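Local structure of CSOR (Streptomyces lividans, 4ADZ) at residues V108-A111 against A112-G116; L99-E102 against H103-C107; D120-V123 against E124-T127. The protein probably represses copper-responsive genes by binding their operator DNA and releasing it when Cu(I) is sensed. All coordinates share one frame; numbering follows the deposited sequence.

Interaction 1 (V108-A111 against A112-G116); sequences VADA and ALKGG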
ATOM      1  N   VAL A 108     -19.077 -18.456  -1.977  1.00 15.53           N
ATOM      2  CA  VAL A 108     -20.183 -18.506  -2.994  1.00 15.33           C
ATOM      3  C   VAL A 108     -20.714 -19.929  -3.225  1.00 17.30           C
ATOM      4  O   VAL A 108     -21.945 -20.150  -3.197  1.00 18.19           O
ATOM      5  CB  VAL A 108     -19.738 -17.862  -4.342  1.00 16.06           C
ATOM      6  CG1 VAL A 108     -20.681 -18.195  -5.515  1.00 17.37           C
ATOM      7  CG2 VAL A 108     -19.646 -16.362  -4.173  1.00 14.52           C
ATOM      8  N   ALA A 109     -19.822 -20.896  -3.344  1.00 14.72           N
ATOM      9  CA  ALA A 109     -20.261 -22.253  -3.637  1.00 15.93           C
ATOM     10  C   ALA A 109     -21.078 -22.788  -2.510  1.00 17.15           C
ATOM     11  O   ALA A 109     -22.002 -23.580  -2.819  1.00 18.33           O
ATOM     12  CB  ALA A 109     -19.116 -23.199  -3.917  1.00 16.04           C
ATOM     13  N   ASP A 110     -20.743 -22.441  -1.287  1.00 15.36           N
ATOM     14  CA  ASP A 110     -21.345 -23.029  -0.085  0.50 16.45           C
ATOM     15  C   ASP A 110     -22.443 -22.158   0.503  1.00 15.34           C
ATOM     16  O   ASP A 110     -23.018 -22.519   1.533  1.00 16.60           O
ATOM     17  CB  ASP A 110     -20.268 -23.229   0.975  0.50 18.26           C
ATOM     18  CG  ASP A 110     -19.240 -24.290   0.588  0.50 18.78           C
ATOM     19  OD1 ASP A 110     -19.540 -25.155  -0.246  0.50 20.99           O
ATOM     20  OD2 ASP A 110     -18.139 -24.261   1.149  0.50 20.40           O
ATOM     21  N   ALA A 111     -22.746 -21.002  -0.112  1.00 13.83           N
ATOM     22  CA  ALA A 111     -23.605 -19.993   0.512  1.00 13.85           C
ATOM     23  C   ALA A 111     -25.015 -20.536   0.890  1.00 13.70           C
ATOM     24  O   ALA A 111     -25.566 -20.170   1.940  1.00 12.65           O
ATOM     25  CB  ALA A 111     -23.807 -18.809  -0.440  1.00 14.54           C
ATOM     26  N   ALA A 112     -25.580 -21.372   0.043  1.00 13.45           N
ATOM     27  CA  ALA A 112     -26.968 -21.805   0.314  1.00 12.94           C
ATOM     28  C   ALA A 112     -27.011 -22.765   1.505  1.00 14.28           C
ATOM     29  O   ALA A 112     -28.088 -23.012   2.074  1.00 13.75           O
ATOM     30  CB  ALA A 112     -27.601 -22.478  -0.942  1.00 12.66           C
ATOM     31  N   LEU A 113     -25.889 -23.371   1.831  1.00 13.39           N
ATOM     32  CA  LEU A 113     -25.795 -24.241   2.993  1.00 14.61           C
ATOM     33  C   LEU A 113     -25.527 -23.550   4.327  1.00 17.94           C
ATOM     34  O   LEU A 113     -25.630 -24.144   5.393  1.00 16.96           O
ATOM     35  CB  LEU A 113     -24.670 -25.233   2.751  1.00 14.72           C
ATOM     36  CG  LEU A 113     -24.920 -26.261   1.636  1.00 13.83           C
ATOM     37  CD1 LEU A 113     -23.589 -26.916   1.266  1.00 14.40           C
ATOM     38  CD2 LEU A 113     -25.982 -27.354   1.946  1.00 13.81           C
ATOM     39  N   LYS A 114     -25.171 -22.277   4.303  1.00 20.71           N
ATOM     40  CA  LYS A 114     -24.559 -21.701   5.504  1.00 23.44           C
ATOM     41  C   LYS A 114     -25.469 -20.920   6.381  1.00 21.25           C
ATOM     42  O   LYS A 114     -25.261 -20.906   7.603  1.00 25.92           O
ATOM     43  CB  LYS A 114     -23.349 -20.858   5.120  1.00 26.70           C
ATOM     44  CG  LYS A 114     -22.173 -21.643   4.595  1.00 30.94           C
ATOM     45  CD  LYS A 114     -21.727 -22.844   5.422  1.00 34.83           C
ATOM     46  CE  LYS A 114     -20.664 -23.620   4.643  1.00 37.18           C
ATOM     47  NZ  LYS A 114     -20.196 -24.789   5.422  1.00 45.54           N
ATOM     48  N   GLY A 115     -26.472 -20.258   5.845  1.00 20.09           N
ATOM     49  CA  GLY A 115     -27.259 -19.389   6.724  1.00 23.96           C
ATOM     50  C   GLY A 115     -26.681 -17.960   6.839  1.00 25.31           C
ATOM     51  O   GLY A 115     -25.458 -17.735   6.665  1.00 25.09           O
ATOM     52  N   GLY A 116     -27.552 -17.013   7.132  1.00 23.33           N
ATOM     53  CA  GLY A 116     -27.222 -15.584   7.040  1.00 24.20           C
ATOM     54  C   GLY A 116     -26.139 -15.174   8.027  1.00 24.86           C
ATOM     55  O   GLY A 116     -25.236 -14.389   7.676  1.00 24.44           O
TER
HETATM   56  O   HOH W   1     -24.806 -20.960  -2.965  1.00 26.58           O
HETATM   57  O   HOH W   2     -24.362 -23.850  -1.218  1.00 25.11           O
HETATM   58  O   HOH W   3     -27.676 -19.773   3.398  1.00 24.51           O

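Interaction 2 (L99-E102 against H103-C107); sequences LLEE and HLRHC. With SO4 (sulfate ion), chain C; SO4 (sulfate ion), chain G.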
ATOM      1  N   LEU A  99      -5.328 -16.382  -3.148  1.00 15.51           N
ATOM      2  CA  LEU A  99      -5.962 -17.122  -2.009  1.00 17.26           C
ATOM      3  C   LEU A  99      -7.309 -16.477  -1.618  1.00 15.53           C
ATOM      4  O   LEU A  99      -8.283 -17.187  -1.358  1.00 14.57           O
ATOM      5  CB  LEU A  99      -5.049 -17.194  -0.802  1.00 18.57           C
ATOM      6  CG  LEU A  99      -4.074 -18.357  -0.652  1.00 22.82           C
ATOM      7  CD1 LEU A  99      -3.193 -18.348  -1.881  1.00 25.67           C
ATOM      8  CD2 LEU A  99      -3.318 -18.097   0.651  1.00 26.51           C
ATOM      9  N   LEU A 100      -7.393 -15.165  -1.661  1.00 15.07           N
ATOM     10  CA  LEU A 100      -8.642 -14.499  -1.308  1.00 16.97           C
ATOM     11  C   LEU A 100      -9.741 -14.817  -2.325  1.00 16.19           C
ATOM     12  O   LEU A 100     -10.872 -15.120  -1.969  1.00 15.12           O
ATOM     13  CB  LEU A 100      -8.434 -13.020  -1.267  1.00 17.83           C
ATOM     14  CG  LEU A 100      -9.636 -12.220  -0.890  1.00 19.46           C
ATOM     15  CD1 LEU A 100      -9.968 -12.608   0.577  1.00 23.05           C
ATOM     16  CD2 LEU A 100      -9.357 -10.740  -1.062  1.00 22.90           C
ATOM     17  N   GLU A 101      -9.415 -14.725  -3.605  1.00 15.22           N
ATOM     18  CA  GLU A 101     -10.358 -15.060  -4.635  1.00 15.97           C
ATOM     19  C   GLU A 101     -10.890 -16.506  -4.469  1.00 15.69           C
ATOM     20  O   GLU A 101     -12.107 -16.728  -4.491  1.00 15.62           O
ATOM     21  CB  GLU A 101      -9.714 -14.902  -6.040  1.00 18.61           C
ATOM     22  CG  GLU A 101     -10.734 -15.225  -7.114  1.00 20.48           C
ATOM     23  CD  GLU A 101     -10.393 -14.709  -8.483  1.00 29.94           C
ATOM     24  OE1 GLU A 101      -9.215 -14.344  -8.669  1.00 31.72           O
ATOM     25  OE2 GLU A 101     -11.315 -14.709  -9.365  1.00 34.97           O
ATOM     26  N   GLU A 102      -9.996 -17.459  -4.267  1.00 14.47           N
ATOM     27  CA  GLU A 102     -10.358 -18.848  -4.074  1.00 15.97           C
ATOM     28  C   GLU A 102     -11.300 -18.995  -2.847  1.00 14.35           C
ATOM     29  O   GLU A 102     -12.347 -19.677  -2.909  1.00 14.98           O
ATOM     30  CB  GLU A 102      -9.097 -19.721  -3.914  1.00 18.93           C
ATOM     31  CG  GLU A 102      -9.402 -21.179  -3.608  1.00 23.87           C
ATOM     32  CD  GLU A 102      -8.144 -22.074  -3.466  1.00 31.03           C
ATOM     33  OE1 GLU A 102      -7.002 -21.547  -3.507  1.00 34.69           O
ATOM     34  OE2 GLU A 102      -8.326 -23.303  -3.292  1.00 36.66           O
ATOM     35  N   HIS A 103     -10.967 -18.312  -1.767  1.00 13.82           N
ATOM     36  CA  HIS A 103     -11.817 -18.307  -0.568  1.00 13.15           C
ATOM     37  C   HIS A 103     -13.183 -17.743  -0.814  1.00 13.29           C
ATOM     38  O   HIS A 103     -14.211 -18.347  -0.393  1.00 14.37           O
ATOM     39  CB  HIS A 103     -11.162 -17.489   0.497  1.00 13.83           C
ATOM     40  CG  HIS A 103     -11.934 -17.422   1.780  1.00 13.63           C
ATOM     41  ND1 HIS A 103     -12.334 -18.548   2.447  1.00 15.21           N
ATOM     42  CD2 HIS A 103     -12.285 -16.340   2.567  1.00 14.79           C
ATOM     43  CE1 HIS A 103     -12.925 -18.167   3.608  1.00 15.61           C
ATOM     44  NE2 HIS A 103     -12.944 -16.819   3.648  1.00 15.80           N
ATOM     45  N   LEU A 104     -13.259 -16.615  -1.513  1.00 13.01           N
ATOM     46  CA  LEU A 104     -14.548 -16.020  -1.845  1.00 14.54           C
ATOM     47  C   LEU A 104     -15.411 -16.894  -2.780  1.00 14.53           C
ATOM     48  O   LEU A 104     -16.635 -16.991  -2.577  1.00 14.87           O
ATOM     49  CB  LEU A 104     -14.387 -14.601  -2.427  1.00 15.60           C
ATOM     50  CG  LEU A 104     -13.854 -13.587  -1.385  1.00 16.71           C
ATOM     51  CD1 LEU A 104     -13.422 -12.256  -2.059  1.00 18.07           C
ATOM     52  CD2 LEU A 104     -14.815 -13.315  -0.208  1.00 18.02           C
ATOM     53  N   ARG A 105     -14.765 -17.534  -3.748  1.00 14.54           N
ATOM     54  CA  ARG A 105     -15.409 -18.518  -4.592  1.00 16.52           C
ATOM     55  C   ARG A 105     -16.010 -19.648  -3.741  1.00 16.24           C
ATOM     56  O   ARG A 105     -17.166 -20.106  -3.995  1.00 15.81           O
ATOM     57  CB  ARG A 105     -14.462 -19.062  -5.651  1.00 18.95           C
ATOM     58  CG  ARG A 105     -14.253 -18.078  -6.798  1.00 22.41           C
ATOM     59  CD  ARG A 105     -13.124 -18.524  -7.708  1.00 28.81           C
ATOM     60  NE  ARG A 105     -13.433 -19.776  -8.361  1.00 33.79           N
ATOM     61  CZ  ARG A 105     -14.021 -19.881  -9.566  1.00 41.77           C
ATOM     62  NH1 ARG A 105     -14.352 -18.808 -10.281  1.00 39.66           N
ATOM     63  NH2 ARG A 105     -14.281 -21.086 -10.068  1.00 45.71           N
ATOM     64  N   HIS A 106     -15.249 -20.144  -2.791  1.00 15.51           N
ATOM     65  CA  HIS A 106     -15.795 -21.169  -1.897  1.00 17.27           C
ATOM     66  C   HIS A 106     -16.960 -20.720  -1.088  1.00 16.95           C
ATOM     67  O   HIS A 106     -17.902 -21.503  -0.891  1.00 17.09           O
ATOM     68  CB  HIS A 106     -14.708 -21.777  -1.035  1.00 20.33           C
ATOM     69  CG  HIS A 106     -13.634 -22.470  -1.831  1.00 23.13           C
ATOM     70  ND1 HIS A 106     -12.619 -23.108  -1.257  1.00 26.44           N
ATOM     71  CD2 HIS A 106     -13.445 -22.598  -3.218  1.00 25.04           C
ATOM     72  CE1 HIS A 106     -11.821 -23.617  -2.193  1.00 25.11           C
ATOM     73  NE2 HIS A 106     -12.334 -23.314  -3.390  1.00 25.90           N
ATOM     74  N   CYS A 107     -16.920 -19.490  -0.595  1.00 15.10           N
ATOM     75  CA  CYS A 107     -18.040 -18.903   0.171  1.00 15.81           C
ATOM     76  C   CYS A 107     -19.292 -18.812  -0.711  1.00 17.23           C
ATOM     77  O   CYS A 107     -20.439 -19.180  -0.279  1.00 16.01           O
ATOM     78  CB  CYS A 107     -17.713 -17.534   0.683  1.00 15.47           C
ATOM     79  SG  CYS A 107     -16.486 -17.549   1.999  1.00 19.98           S
TER
HETATM   80  S   SO4 C1134     -12.445 -22.088   2.566  0.70 30.81           S
HETATM   81  O1  SO4 C1134     -13.654 -21.514   3.273  0.70 28.26           O
HETATM   82  O2  SO4 C1134     -11.913 -21.018   1.705  0.70 20.82           O
HETATM   83  O3  SO4 C1134     -12.856 -23.190   1.630  0.70 25.46           O
HETATM   84  O4  SO4 C1134     -11.604 -22.686   3.658  0.70 23.49           O
HETATM   85  S   SO4 G1138     -12.442 -23.484  -7.128  0.50 46.43           S
HETATM   86  O1  SO4 G1138     -13.566 -24.437  -7.092  0.50 42.77           O
HETATM   87  O2  SO4 G1138     -13.005 -22.126  -6.971  0.50 42.03           O
HETATM   88  O3  SO4 G1138     -11.797 -23.584  -8.460  0.50 44.27           O
HETATM   89  O4  SO4 G1138     -11.465 -23.794  -6.044  0.50 38.16           O

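Interaction 3 (D120-V123 against E124-T127); sequences DAKV and EEAT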
ATOM      1  N   ASP A 120     -22.453 -13.645   6.981  1.00 19.72           N
ATOM      2  CA  ASP A 120     -22.012 -12.334   7.473  1.00 20.26           C
ATOM      3  C   ASP A 120     -20.662 -12.411   8.198  1.00 19.00           C
ATOM      4  O   ASP A 120     -19.790 -11.568   7.957  1.00 18.48           O
ATOM      5  CB  ASP A 120     -23.090 -11.730   8.379  1.00 23.12           C
ATOM      6  CG  ASP A 120     -24.348 -11.342   7.608  1.00 25.73           C
ATOM      7  OD1 ASP A 120     -24.334 -11.346   6.344  1.00 26.77           O
ATOM      8  OD2 ASP A 120     -25.352 -11.028   8.291  1.00 31.55           O
ATOM      9  N   ALA A 121     -20.495 -13.385   9.086  1.00 17.59           N
ATOM     10  CA  ALA A 121     -19.257 -13.573   9.781  1.00 16.91           C
ATOM     11  C   ALA A 121     -18.081 -13.865   8.811  1.00 16.39           C
ATOM     12  O   ALA A 121     -17.011 -13.286   8.977  1.00 14.73           O
ATOM     13  CB  ALA A 121     -19.370 -14.717  10.817  1.00 16.00           C
ATOM     14  N   LYS A 122     -18.280 -14.738   7.805  1.00 16.96           N
ATOM     15  CA  LYS A 122     -17.217 -15.031   6.822  1.00 16.13           C
ATOM     16  C   LYS A 122     -16.872 -13.759   6.066  1.00 15.32           C
ATOM     17  O   LYS A 122     -15.705 -13.467   5.793  1.00 13.73           O
ATOM     18  CB  LYS A 122     -17.598 -16.126   5.792  1.00 17.32           C
ATOM     19  CG  LYS A 122     -17.628 -17.538   6.328  1.00 19.72           C
ATOM     20  CD  LYS A 122     -16.210 -18.032   6.703  1.00 21.54           C
ATOM     21  CE  LYS A 122     -16.274 -19.419   7.377  1.00 23.27           C
ATOM     22  NZ  LYS A 122     -15.015 -19.771   8.099  1.00 24.52           N
ATOM     23  N   VAL A 123     -17.893 -12.980   5.678  1.00 14.70           N
ATOM     24  CA  VAL A 123     -17.598 -11.754   4.877  1.00 14.86           C
ATOM     25  C   VAL A 123     -16.897 -10.693   5.734  1.00 14.45           C
ATOM     26  O   VAL A 123     -15.964 -10.030   5.254  1.00 15.97           O
ATOM     27  CB  VAL A 123     -18.869 -11.199   4.220  1.00 16.58           C
ATOM     28  CG1 VAL A 123     -18.611  -9.749   3.675  1.00 16.25           C
ATOM     29  CG2 VAL A 123     -19.269 -12.170   3.116  1.00 15.76           C
ATOM     30  N   GLU A 124     -17.292 -10.564   7.006  1.00 14.74           N
ATOM     31  CA  GLU A 124     -16.625  -9.656   7.966  1.00 15.03           C
ATOM     32  C   GLU A 124     -15.151 -10.071   8.128  1.00 15.17           C
ATOM     33  O   GLU A 124     -14.272  -9.230   8.032  1.00 12.66           O
ATOM     34  CB  GLU A 124     -17.287  -9.631   9.323  1.00 16.41           C
ATOM     35  CG  GLU A 124     -16.547  -8.762  10.341  0.50 18.47           C
ATOM     36  CD  GLU A 124     -17.351  -8.479  11.604  0.50 21.20           C
ATOM     37  OE1 GLU A 124     -18.522  -8.909  11.699  0.50 23.70           O
ATOM     38  OE2 GLU A 124     -16.802  -7.810  12.493  0.50 24.37           O
ATOM     39  N   GLU A 125     -14.916 -11.364   8.273  1.00 13.80           N
ATOM     40  CA  GLU A 125     -13.559 -11.857   8.419  1.00 14.02           C
ATOM     41  C   GLU A 125     -12.740 -11.571   7.164  1.00 12.66           C
ATOM     42  O   GLU A 125     -11.580 -11.146   7.278  1.00 13.70           O
ATOM     43  CB  GLU A 125     -13.568 -13.369   8.655  1.00 13.77           C
ATOM     44  CG  GLU A 125     -12.188 -13.984   8.947  1.00 14.00           C
ATOM     45  CD  GLU A 125     -12.239 -15.506   9.028  1.00 13.81           C
ATOM     46  OE1 GLU A 125     -12.963 -16.173   8.190  1.00 14.59           O
ATOM     47  OE2 GLU A 125     -11.496 -16.007   9.907  1.00 15.22           O
ATOM     48  N   ALA A 126     -13.275 -11.823   5.990  1.00 11.99           N
ATOM     49  CA  ALA A 126     -12.528 -11.578   4.738  1.00 12.92           C
ATOM     50  C   ALA A 126     -12.220 -10.072   4.576  1.00 12.21           C
ATOM     51  O   ALA A 126     -11.130  -9.669   4.141  1.00 14.39           O
ATOM     52  CB  ALA A 126     -13.306 -12.098   3.549  1.00 12.64           C
ATOM     53  N   THR A 127     -13.184  -9.247   4.973  1.00 13.46           N
ATOM     54  CA  THR A 127     -13.036  -7.828   4.842  1.00 14.31           C
ATOM     55  C   THR A 127     -11.884  -7.368   5.773  1.00 14.12           C
ATOM     56  O   THR A 127     -11.069  -6.524   5.383  1.00 15.80           O
ATOM     57  CB  THR A 127     -14.329  -7.071   5.217  1.00 16.26           C
ATOM     58  OG1 THR A 127     -15.375  -7.467   4.321  1.00 17.67           O
ATOM     59  CG2 THR A 127     -14.085  -5.457   5.062  1.00 16.60           C
TER
HETATM   60  O   HOH W   4     -13.643 -15.277   5.714  1.00 13.54           O

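Interaction 1 (V108-A111 against A112-G116)
Asp110 and Ala111 are joined to the residues after them by two backbone hydrogen bonds, each of the i to i+3 kind. Leu113 N donates to Asp110 O at 3.0 Å, but the bond is bent, with an N-H...O angle of 137°. Lys114 N donates to Ala111 O at 3.2 Å along a nearly straight N-H. Both donors lie above the carbonyl planes and miss the lone pairs. The helix is kinked here, since Ala112 N and Leu113 N lack i to i+4 bonds.

Water fills the places where helix bonds would otherwise run. One water donates to Val108 O and another to Ala109 O, and both bind Ala112 N weakly. A third is held more firmly: it donates to Ala111 O at 2.6 Å and accepts from Gly115 N at 2.8 Å. It bridges a carbonyl and an amide that stand 4.0 Å apart, Ala111 O and Gly115 N.

The side-chain contact is modest. Lys114 folds back over Asp110 because its chain bends at chi2 (-49°). Its CG comes 3.3 Å from Asp110 O, and its CE lies 3.7 Å from Asp110 CB. The ammonium and the carboxylate do not meet, so attraction between them can only act at a distance. Asp110 has two modelled conformers, so these details are tentative.

Ala111 and Ala112 both pack on Ala112 of the second subunit, and Ala109 packs on its Thr117. This part of the chain therefore also lies at a subunit interface.

Gly115 then leaves the helical conformation with a positive phi and serves as N-cap of helix 116-134. A frayed, hydrated last turn followed by a positive-phi glycine is a common way to end a helix. Here it makes the tight turn of a helical hairpin.

Interaction 2 (L99-E102 against H103-C107)
His103 ND1 makes the shortest polar bond here, 2.6 Å and almost straight (175°), to O2 of the chain C sulfate. It sits in the middle of helix 78-114, the long helix of the all-helical CsoR fold. Regular i to i+4 backbone bonds run from Leu99 O to His103 N and onward to His106 N. This periodicity brings His103 and His106 to neighbouring places on the helix surface.

His106 also binds the chain C sulfate, through ND1 to O3. Its other nitrogen, NE2, donates to O4 of the chain G sulfate at 2.8 Å. Both bonds lie near the ring plane, so they fix the rotation of the ring. With both nitrogens donating, a protonated ring is likely. Arg105 holds the chain G sulfate by NE, 2.8 Å from O2, at the edge of its guanidinium. A bend at chi3 (64°) turns NE that way. The sulfates probably come from the crystallisation liquor.

Glu102 runs alongside His106, with the carboxylate steeply turned against the ring. Its CG lies 3.6 Å from His106 NE2, and its OE1 is bonded to His54. The backbone Glu102 O sits over one face of the His106 ring. Leu100 CG touches Leu104 CD1 at 4.0 Å. Leu104 packs on Val123 of the second subunit and Leu100 on its Ile130.

His103 also packs on Cys78 of the third subunit. Relatives bind Cu(I) through a Cys-His-Cys set shared between subunits. His103, Cys107 and that Cys78 are consistent with such a site, here without copper. The thiol of Cys107 lies over one face of the His103 ring, and its SG is 4.0 Å from His103 NE2.

Interaction 3 (D120-V123 against E124-T127)
Thr127 holds Val123 O with two donors. Its backbone N lies at 2.9 Å from Val123 O, and its hydroxyl OG1 donates to the same oxygen at 2.8 Å. The two arrive from opposite faces of the carbonyl plane. OG1 can do this because it stands anti to its own carbonyl carbon (chi1 -62°), which turns it back toward the preceding turn. Val123 CG1 is 4.0 Å from the same OG1.

The backbone bonds Glu124 N to Asp120 O, Glu125 N to Ala121 O and Ala126 N to Lys122 O continue the regular helix. Water 4 adds a second partner for Lys122 O. It donates to that oxygen at 2.7 Å and also to Glu125 OE1 at 2.7 Å, so it ties the carboxylate to the backbone.

Lys122 and Glu125 lie side by side and point the same way. Lys122 NZ stays 4.1 Å from Glu125 OE1, too far for a salt bridge. Both side chains are hydrogen-bonded to the hydroxyl of Tyr77 of the third subunit, which links their ends. Glu124 is engaged further along the helix, in a salt bridge with Lys128.

Outside this shell, Val123 packs on Leu104 of the second subunit, and Thr127 on its Glu101. The same helix thus meets two neighbours.

The buried Thr127 hydroxyl is satisfied within its own helix by bonding back to the carbonyl four residues earlier, a common threonine bond in helices. Lys122 NZ and Glu125 OE1 both use the Tyr77 hydroxyl instead of pairing directly, so the two charges probably help to hold that subunit contact.

Overall arrangement
Along the chain the order is interaction 2, then 1, then 3. Interactions 2 and 1 share helix 78-114, and interaction 3 lies on helix 116-134. The turn of interaction 1 joins the two helices. The centres are spaced almost evenly: 13 Å between 1 and 2, 13 Å between 1 and 3, and 12 Å between 2 and 3. Because the hairpin folds back, interactions 2 and 3 touch directly: Cys107 SG lies 4.2 Å from Lys122 CB, and Leu104 CD2 4.2 Å from Ala126 CB. All three meet the second subunit, while 2 and 3 also meet the third. The probable copper site is thus embedded in the tetramer's helical packing.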